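Local coordinates for protein 433aa long hypothetical phosphoribosylglycinamide formyl transferase (Pyrococcus horikoshii, PDB 2DWC) that is a PurT-type member of the ATP-grasp superfamily and holds adenosine-5'-diphosphate in a pocket of its ATP-grasp domain, at residues K6-L11 with L322-P327; Y139-T144 with K198-E203; G240-S245 with A343-I348. All coordinates share one frame; numbering follows the deposited sequence.

Interaction 1: K6-L11 with L322-P327; sequences KLRDEL and LGLPIP
R8 grips the end of helix 313-322 twice, with its backbone and with its side chain. R8 N donates to G323 O at 2.9 Å, coming in from above the carbonyl plane on a nearly straight bond (168° at the hydrogen). R8 NE reaches L322 O at 2.8 Å on a more bent path, this time within the carbonyl plane. The R8 side chain runs extended to CD and then turns (chi3 -73°), swinging NE back to the helix end while NH1 meets the carbonyl of E10 at 2.9 Å (NH1 to E10 O). Both acceptors lie in the guanidinium plane, which fixes its rotation. G323, with positive phi, closes the helix in a Schellman motif.

Packing is close beside these bonds: L324 CD2 lies 3.8 Å from R8 CG and 3.5 Å from R8 O, an oxygen buried with no polar partner. L11 CD1 and L324 CD1 meet less closely, at 4.3 Å. The loose side is at K6, whose exposed side chain stays away from 322-327. D9 and E10 also turn away; the D9 carboxylate bonds to backbone N atoms of G361 and V363 of the second subunit.

Across the contact R8 binds main-chain oxygens, and NH1 has a further, long salt bridge to E10 OE1. Segment 6-11 is thus bound to carbonyls at the end of helix 313-322, where the arginine's positive charge is probably favourable.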
# COMPACT_ATOMS: atom_id res chain seq x y z
N LYS B 6 24.35 -0.92 10.18
CA LYS B 6 25.12 -0.72 8.97
C LYS B 6 24.27 -1.02 7.75
O LYS B 6 23.10 -1.43 7.85
CB LYS B 6 26.33 -1.64 8.97
CG LYS B 6 25.93 -3.11 9.08
CD LYS B 6 27.17 -3.95 9.41
CE LYS B 6 26.78 -5.37 9.77
NZ LYS B 6 26.12 -6.01 8.61
N LEU B 7 24.86 -0.80 6.58
CA LEU B 7 24.16 -1.06 5.31
C LEU B 7 23.72 -2.53 5.32
O LEU B 7 24.50 -3.47 5.64
CB LEU B 7 25.15 -0.77 4.14
CG LEU B 7 24.67 -1.14 2.72
CD1 LEU B 7 23.62 -0.19 2.22
CD2 LEU B 7 25.87 -1.08 1.77
N ARG B 8 22.44 -2.73 4.97
CA ARG B 8 21.80 -4.05 4.96
C ARG B 8 21.61 -4.64 3.58
O ARG B 8 21.07 -3.98 2.69
CB ARG B 8 20.42 -3.91 5.64
CG ARG B 8 19.62 -5.18 5.59
CD ARG B 8 18.28 -4.96 6.34
NE ARG B 8 18.51 -4.91 7.81
CZ ARG B 8 18.71 -5.99 8.57
NH1 ARG B 8 18.72 -7.24 8.04
NH2 ARG B 8 18.94 -5.82 9.86
N ASP B 9 22.04 -5.88 3.42
CA ASP B 9 21.92 -6.57 2.14
C ASP B 9 20.95 -7.73 2.25
O ASP B 9 20.68 -8.39 1.25
CB ASP B 9 23.30 -7.14 1.76
CG ASP B 9 23.32 -7.77 0.38
OD1 ASP B 9 23.01 -7.06 -0.60
OD2 ASP B 9 23.67 -8.97 0.28
N GLU B 10 20.41 -7.98 3.44
CA GLU B 10 19.59 -9.18 3.60
C GLU B 10 18.37 -8.92 4.47
O GLU B 10 18.39 -8.02 5.31
CB GLU B 10 20.46 -10.28 4.29
CG GLU B 10 19.79 -11.59 4.65
CD GLU B 10 19.17 -11.61 6.06
OE1 GLU B 10 19.38 -10.67 6.84
OE2 GLU B 10 18.46 -12.59 6.38
N LEU B 11 17.32 -9.69 4.22
CA LEU B 11 16.12 -9.66 5.05
C LEU B 11 15.63 -11.07 5.21
O LEU B 11 15.63 -11.87 4.24
CB LEU B 11 14.98 -8.85 4.38
CG LEU B 11 15.05 -7.32 4.45
CD1 LEU B 11 13.91 -6.74 3.59
CD2 LEU B 11 14.95 -6.83 5.89
N LEU B 322 16.13 0.46 8.40
CA LEU B 322 16.50 -0.95 8.34
C LEU B 322 17.93 -1.02 7.72
O LEU B 322 18.53 -2.10 7.70
CB LEU B 322 15.54 -1.74 7.43
CG LEU B 322 14.18 -2.01 8.11
CD1 LEU B 322 13.26 -2.74 7.11
CD2 LEU B 322 14.43 -2.82 9.39
N GLY B 323 18.45 0.13 7.28
CA GLY B 323 19.78 0.20 6.65
C GLY B 323 19.75 -0.15 5.16
O GLY B 323 20.79 -0.39 4.56
N LEU B 324 18.57 -0.13 4.53
CA LEU B 324 18.47 -0.46 3.11
C LEU B 324 18.74 0.80 2.28
O LEU B 324 18.59 1.94 2.75
CB LEU B 324 17.05 -0.99 2.79
CG LEU B 324 16.78 -2.32 3.51
CD1 LEU B 324 15.24 -2.65 3.43
CD2 LEU B 324 17.57 -3.46 2.91
N PRO B 325 19.09 0.61 1.00
CA PRO B 325 19.35 1.76 0.14
C PRO B 325 18.04 2.37 -0.39
O PRO B 325 16.95 1.76 -0.32
CB PRO B 325 20.19 1.15 -1.00
CG PRO B 325 19.73 -0.25 -1.06
CD PRO B 325 19.50 -0.65 0.38
N ILE B 326 18.16 3.59 -0.90
CA ILE B 326 17.03 4.28 -1.52
C ILE B 326 17.60 4.93 -2.79
O ILE B 326 18.52 5.78 -2.72
CB ILE B 326 16.50 5.41 -0.62
CG1 ILE B 326 15.89 4.81 0.67
CG2 ILE B 326 15.50 6.27 -1.44
CD1 ILE B 326 15.55 5.88 1.78
N PRO B 327 17.09 4.53 -3.96
CA PRO B 327 17.57 5.12 -5.22
C PRO B 327 17.28 6.62 -5.31
O PRO B 327 16.23 7.11 -4.86
CB PRO B 327 16.78 4.37 -6.30
CG PRO B 327 16.35 3.11 -5.63
CD PRO B 327 16.06 3.50 -4.22

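Interaction 2: Y139-T144 with K198-E203; sequences YMYATT and KIIVEE. With ADP (adenosine-5'-diphosphate), chain H.
M140 and V201 form one hydrogen-bonded pair of an antiparallel ladder, and A142 with I199 forms the next. The backbone bonds come in couples: V201 N to M140 O is short at 2.7 Å and almost straight, M140 N returns to V201 O, and A142 N and I199 N exchange bonds with the facing carbonyls. At the non-hydrogen-bonded pairs the chains close up, and CA-H...O contacts fill in, as where Y139 CA sits 3.0 Å from V201 O.

The apolar contacts gather on the face carrying Y139, Y141 and I200. Y141 and I200 lie side by side and point the same way, with Y141 CE2 3.8 Å from I200 CG1. Y139 takes the rarer first torsion (chi1 66°), which leads the hydroxyl end away from 198-203, while CB and the near part of the ring lie against I200 CD1, 4.0 Å from Y139 CB. Both tyrosine hydroxyls bond to E126 OE1. At the ladder's end the aliphatic part of K198 crosses Y141, its CE 3.7 Å from Y141 CB.

The polar contacts to ADP lie at the other end. The adenine N6 donates to E202 OE2 at 3.1 Å and to E203 O at 3.0 Å, so a side chain and a carbonyl together hold the amino group. S137 OG also bonds to E202 OE2, and K162 forms a salt bridge with OE1; the carboxylate is thereby positioned from both oxygens.

Strand 139-142 is an outer strand of this four-stranded sheet, and 199-203 lies between it and 159-163, pairing antiparallel with both. Helix 121-132 covers the tyrosine face, while helix 145-155 packs against M140 and V201 on the reverse.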
# COMPACT_ATOMS: atom_id res chain seq x y z
N TYR B 139 13.86 36.16 17.03
CA TYR B 139 13.19 35.72 18.23
C TYR B 139 13.94 36.10 19.52
O TYR B 139 15.10 36.52 19.48
CB TYR B 139 13.07 34.19 18.20
CG TYR B 139 14.43 33.53 18.27
CD1 TYR B 139 15.24 33.42 17.13
CD2 TYR B 139 14.97 33.10 19.49
CE1 TYR B 139 16.52 32.91 17.21
CE2 TYR B 139 16.27 32.59 19.58
CZ TYR B 139 17.04 32.50 18.44
OH TYR B 139 18.32 32.01 18.52
N MET B 140 13.26 35.87 20.64
CA MET B 140 13.77 36.10 21.99
C MET B 140 13.00 35.17 22.92
O MET B 140 11.88 34.78 22.61
CB MET B 140 13.49 37.53 22.44
CG MET B 140 14.28 38.57 21.73
SD MET B 140 13.85 40.20 22.40
CE MET B 140 14.10 39.92 24.12
N TYR B 141 13.57 34.85 24.07
CA TYR B 141 12.86 34.01 25.02
C TYR B 141 12.46 34.85 26.22
O TYR B 141 13.08 35.89 26.50
CB TYR B 141 13.75 32.86 25.52
CG TYR B 141 14.31 31.99 24.43
CD1 TYR B 141 15.65 32.09 24.04
CD2 TYR B 141 13.50 31.09 23.75
CE1 TYR B 141 16.17 31.31 23.01
CE2 TYR B 141 14.00 30.30 22.71
CZ TYR B 141 15.33 30.42 22.35
OH TYR B 141 15.85 29.65 21.33
N ALA B 142 11.43 34.42 26.94
CA ALA B 142 10.97 35.13 28.13
C ALA B 142 10.67 34.07 29.18
O ALA B 142 10.10 33.04 28.86
CB ALA B 142 9.72 35.92 27.84
N THR B 143 11.07 34.33 30.42
CA THR B 143 10.85 33.41 31.52
C THR B 143 9.92 34.05 32.55
O THR B 143 9.44 33.40 33.48
CB THR B 143 12.17 33.04 32.21
OG1 THR B 143 12.97 32.26 31.31
CG2 THR B 143 11.91 32.24 33.47
N THR B 144 9.67 35.35 32.39
CA THR B 144 8.76 36.05 33.30
C THR B 144 7.87 36.96 32.48
O THR B 144 8.15 37.23 31.31
CB THR B 144 9.53 36.92 34.31
OG1 THR B 144 10.27 37.93 33.61
CG2 THR B 144 10.48 36.06 35.13
N LYS B 198 8.56 29.01 30.26
CA LYS B 198 9.49 29.54 29.26
C LYS B 198 8.72 29.78 27.95
O LYS B 198 7.91 28.95 27.52
CB LYS B 198 10.62 28.54 29.04
CG LYS B 198 11.73 29.05 28.14
CD LYS B 198 12.94 29.49 28.95
CE LYS B 198 13.96 30.17 28.04
NZ LYS B 198 15.29 30.36 28.68
N ILE B 199 8.97 30.92 27.30
CA ILE B 199 8.26 31.24 26.07
C ILE B 199 9.23 31.75 25.01
O ILE B 199 10.25 32.38 25.34
CB ILE B 199 7.19 32.34 26.32
CG1 ILE B 199 6.06 31.79 27.19
CG2 ILE B 199 6.66 32.88 25.00
CD1 ILE B 199 5.00 32.82 27.57
N ILE B 200 8.94 31.46 23.73
CA ILE B 200 9.78 31.99 22.67
C ILE B 200 8.87 32.98 21.95
O ILE B 200 7.69 32.70 21.69
CB ILE B 200 10.31 30.90 21.66
CG1 ILE B 200 11.13 31.59 20.56
CG2 ILE B 200 9.16 30.10 21.07
CD1 ILE B 200 11.80 30.65 19.56
N VAL B 201 9.40 34.17 21.70
CA VAL B 201 8.66 35.23 21.03
C VAL B 201 9.29 35.43 19.67
O VAL B 201 10.49 35.71 19.59
CB VAL B 201 8.75 36.57 21.83
CG1 VAL B 201 7.96 37.65 21.09
CG2 VAL B 201 8.19 36.39 23.24
N GLU B 202 8.50 35.30 18.61
CA GLU B 202 9.04 35.42 17.26
C GLU B 202 8.40 36.51 16.41
O GLU B 202 7.20 36.76 16.53
CB GLU B 202 8.85 34.11 16.47
CG GLU B 202 9.38 32.86 17.16
CD GLU B 202 9.12 31.60 16.32
OE1 GLU B 202 9.23 30.49 16.87
OE2 GLU B 202 8.81 31.73 15.12
N GLU B 203 9.18 37.09 15.50
CA GLU B 203 8.61 38.07 14.59
C GLU B 203 7.65 37.35 13.62
O GLU B 203 7.82 36.16 13.31
CB GLU B 203 9.70 38.76 13.77
CG GLU B 203 10.58 37.81 13.04
CD GLU B 203 11.24 38.43 11.83
OE1 GLU B 203 12.27 37.89 11.40
OE2 GLU B 203 10.72 39.43 11.29
PB ADP H . 3.38 23.84 16.09
O1B ADP H . 4.01 22.51 15.89
O2B ADP H . 2.00 24.25 15.38
O3B ADP H . 3.71 24.75 17.37
PA ADP H . 4.39 26.30 15.21
O1A ADP H . 3.77 26.81 16.45
O2A ADP H . 5.96 26.65 15.16
O3A ADP H . 4.29 24.70 15.08
O5' ADP H . 3.71 26.93 13.90
C5' ADP H . 2.31 26.76 13.66
C4' ADP H . 1.87 27.74 12.57
O4' ADP H . 1.81 29.09 13.06
C3' ADP H . 2.93 27.78 11.47
O3' ADP H . 2.73 26.66 10.60
C2' ADP H . 2.47 29.06 10.79
O2' ADP H . 1.22 28.84 10.14
C1' ADP H . 2.27 29.96 12.01
N9 ADP H . 3.55 30.56 12.46
C8 ADP H . 4.35 30.09 13.41
N7 ADP H . 5.40 30.90 13.55
C5 ADP H . 5.26 31.89 12.69
C6 ADP H . 6.02 33.02 12.36
N6 ADP H . 7.13 33.29 13.03
N1 ADP H . 5.58 33.83 11.39
C2 ADP H . 4.46 33.59 10.75
N3 ADP H . 3.71 32.54 11.03
C4 ADP H . 4.08 31.68 11.98

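Interaction 3: G240-S245 with A343-I348; sequences GDYHAS and AATHVI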
# COMPACT_ATOMS: atom_id res chain seq x y z
N GLY B 240 -3.06 24.94 14.54
CA GLY B 240 -2.20 23.84 14.93
C GLY B 240 -2.40 22.50 14.24
O GLY B 240 -1.63 21.57 14.48
N ASP B 241 -3.41 22.38 13.38
CA ASP B 241 -3.64 21.12 12.68
C ASP B 241 -3.63 21.31 11.17
O ASP B 241 -4.26 22.24 10.62
CB ASP B 241 -4.95 20.48 13.14
CG ASP B 241 -5.14 19.06 12.59
OD1 ASP B 241 -5.52 18.91 11.39
OD2 ASP B 241 -4.92 18.08 13.36
N TYR B 242 -2.88 20.46 10.48
CA TYR B 242 -2.82 20.59 9.04
C TYR B 242 -4.18 20.13 8.52
O TYR B 242 -4.88 19.30 9.13
CB TYR B 242 -1.61 19.80 8.47
CG TYR B 242 -1.95 18.58 7.65
CD1 TYR B 242 -2.12 18.67 6.26
CD2 TYR B 242 -2.15 17.35 8.26
CE1 TYR B 242 -2.48 17.54 5.52
CE2 TYR B 242 -2.52 16.24 7.53
CZ TYR B 242 -2.68 16.34 6.16
OH TYR B 242 -3.07 15.24 5.45
N HIS B 243 -4.59 20.73 7.42
CA HIS B 243 -5.89 20.45 6.83
C HIS B 243 -5.71 19.88 5.43
O HIS B 243 -6.51 19.06 5.00
CB HIS B 243 -6.70 21.76 6.75
CG HIS B 243 -8.13 21.60 7.18
ND1 HIS B 243 -9.19 22.01 6.40
CD2 HIS B 243 -8.67 21.03 8.28
CE1 HIS B 243 -10.33 21.69 7.00
NE2 HIS B 243 -10.04 21.10 8.15
N ALA B 244 -4.68 20.34 4.72
CA ALA B 244 -4.42 19.89 3.34
C ALA B 244 -2.94 20.01 3.04
O ALA B 244 -2.28 20.88 3.61
CB ALA B 244 -5.21 20.78 2.33
N SER B 245 -2.41 19.16 2.17
CA SER B 245 -1.01 19.24 1.76
C SER B 245 -0.92 18.83 0.31
O SER B 245 -1.86 18.22 -0.24
CB SER B 245 -0.10 18.34 2.61
OG SER B 245 -0.49 16.98 2.43
N ALA B 343 0.17 15.57 -6.46
CA ALA B 343 -0.99 15.05 -5.71
C ALA B 343 -1.27 15.91 -4.51
O ALA B 343 -0.52 16.84 -4.21
CB ALA B 343 -0.72 13.55 -5.26
N ALA B 344 -2.36 15.63 -3.83
CA ALA B 344 -2.74 16.42 -2.67
C ALA B 344 -3.57 15.57 -1.74
O ALA B 344 -4.13 14.55 -2.15
CB ALA B 344 -3.59 17.63 -3.12
N THR B 345 -3.69 16.04 -0.50
CA THR B 345 -4.53 15.37 0.50
C THR B 345 -5.42 16.41 1.16
O THR B 345 -5.13 17.62 1.10
CB THR B 345 -3.73 14.74 1.65
OG1 THR B 345 -3.16 15.78 2.47
CG2 THR B 345 -2.64 13.82 1.13
N HIS B 346 -6.52 15.96 1.75
CA HIS B 346 -7.35 16.83 2.56
C HIS B 346 -7.83 15.93 3.71
O HIS B 346 -8.27 14.79 3.48
CB HIS B 346 -8.53 17.40 1.78
CG HIS B 346 -9.21 18.52 2.50
ND1 HIS B 346 -9.98 18.31 3.63
CD2 HIS B 346 -9.15 19.86 2.32
CE1 HIS B 346 -10.36 19.49 4.12
NE2 HIS B 346 -9.86 20.44 3.35
N VAL B 347 -7.71 16.41 4.94
CA VAL B 347 -8.14 15.60 6.08
C VAL B 347 -9.64 15.38 6.17
O VAL B 347 -10.43 16.13 5.58
CB VAL B 347 -7.66 16.25 7.42
CG1 VAL B 347 -6.14 16.46 7.36
CG2 VAL B 347 -8.38 17.59 7.66
N ILE B 348 -10.00 14.30 6.86
CA ILE B 348 -11.40 13.96 7.15
C ILE B 348 -11.38 13.95 8.67
O ILE B 348 -10.80 13.04 9.30
CB ILE B 348 -11.77 12.57 6.59
CG1 ILE B 348 -11.68 12.60 5.03
CG2 ILE B 348 -13.18 12.22 7.02
CD1 ILE B 348 -11.80 11.20 4.40
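Y242 meets the facing strand through the outer part of its ring, by edge and by face. Its OH and T345 OG1 share a hydrogen bond of 3.0 Å, with OG1 at the ring edge, near its plane, while V347 CG1 sits over one ring face in a CH-pi contact, 4.0 Å from the ring centroid.

H243 O accepts V347 N at 2.9 Å, and the same oxygen lies 3.7 Å above the centre of the H346 ring. The two imidazoles form an offset edge-to-face pair, the edge of H346 toward the face of H243, with planes at 73°. H346 is held in that turn by ND1, which donates to a lone pair of V347 O; H243 ND1 bonds to Y236 OH. V347 CG2 presses on H243 CD2 at 3.5 Å.

A244 pairs with H346 at a non-hydrogen-bonded site, CB touching H346 CD2. S245 pairs with T345: T345 N gives a 2.9 Å bond to S245 O, and the return bond is weak. Both hydroxyls occupy the position between backbone N and carbonyl carbon (chi1 62° and 70°), which sets S245 OG and T345 OG1 2.9 Å apart; S245 OG bonds to T299 O.

This is an antiparallel strand pairing inside a large mixed sheet, and it joins the ATP-grasp and PurT C-terminal sequence regions, with the Y242 side chain about 8 Å from bound ADP.

Interaction 3 is the most central of the three, buried near the chain's middle; interaction 1 is also largely buried, but against the second subunit, and interaction 2 is only partly buried, on the opposite side of the chain's centre from interaction 1. Interactions 2 and 3 are both antiparallel ladders in separate sheets, their centres 29 Å apart. Interaction 1 has no ladder between its segments, though I326 leans on strand 209-219 of the sheet that contains interaction 3. Chemistry follows place: arginine and backbone bonds tie 6-11 to a helix end near the interface, tyrosines and aliphatics pack along one ladder whose end holds adenine by carboxylate and carbonyl, and hydroxyls and paired imidazoles join strands inside.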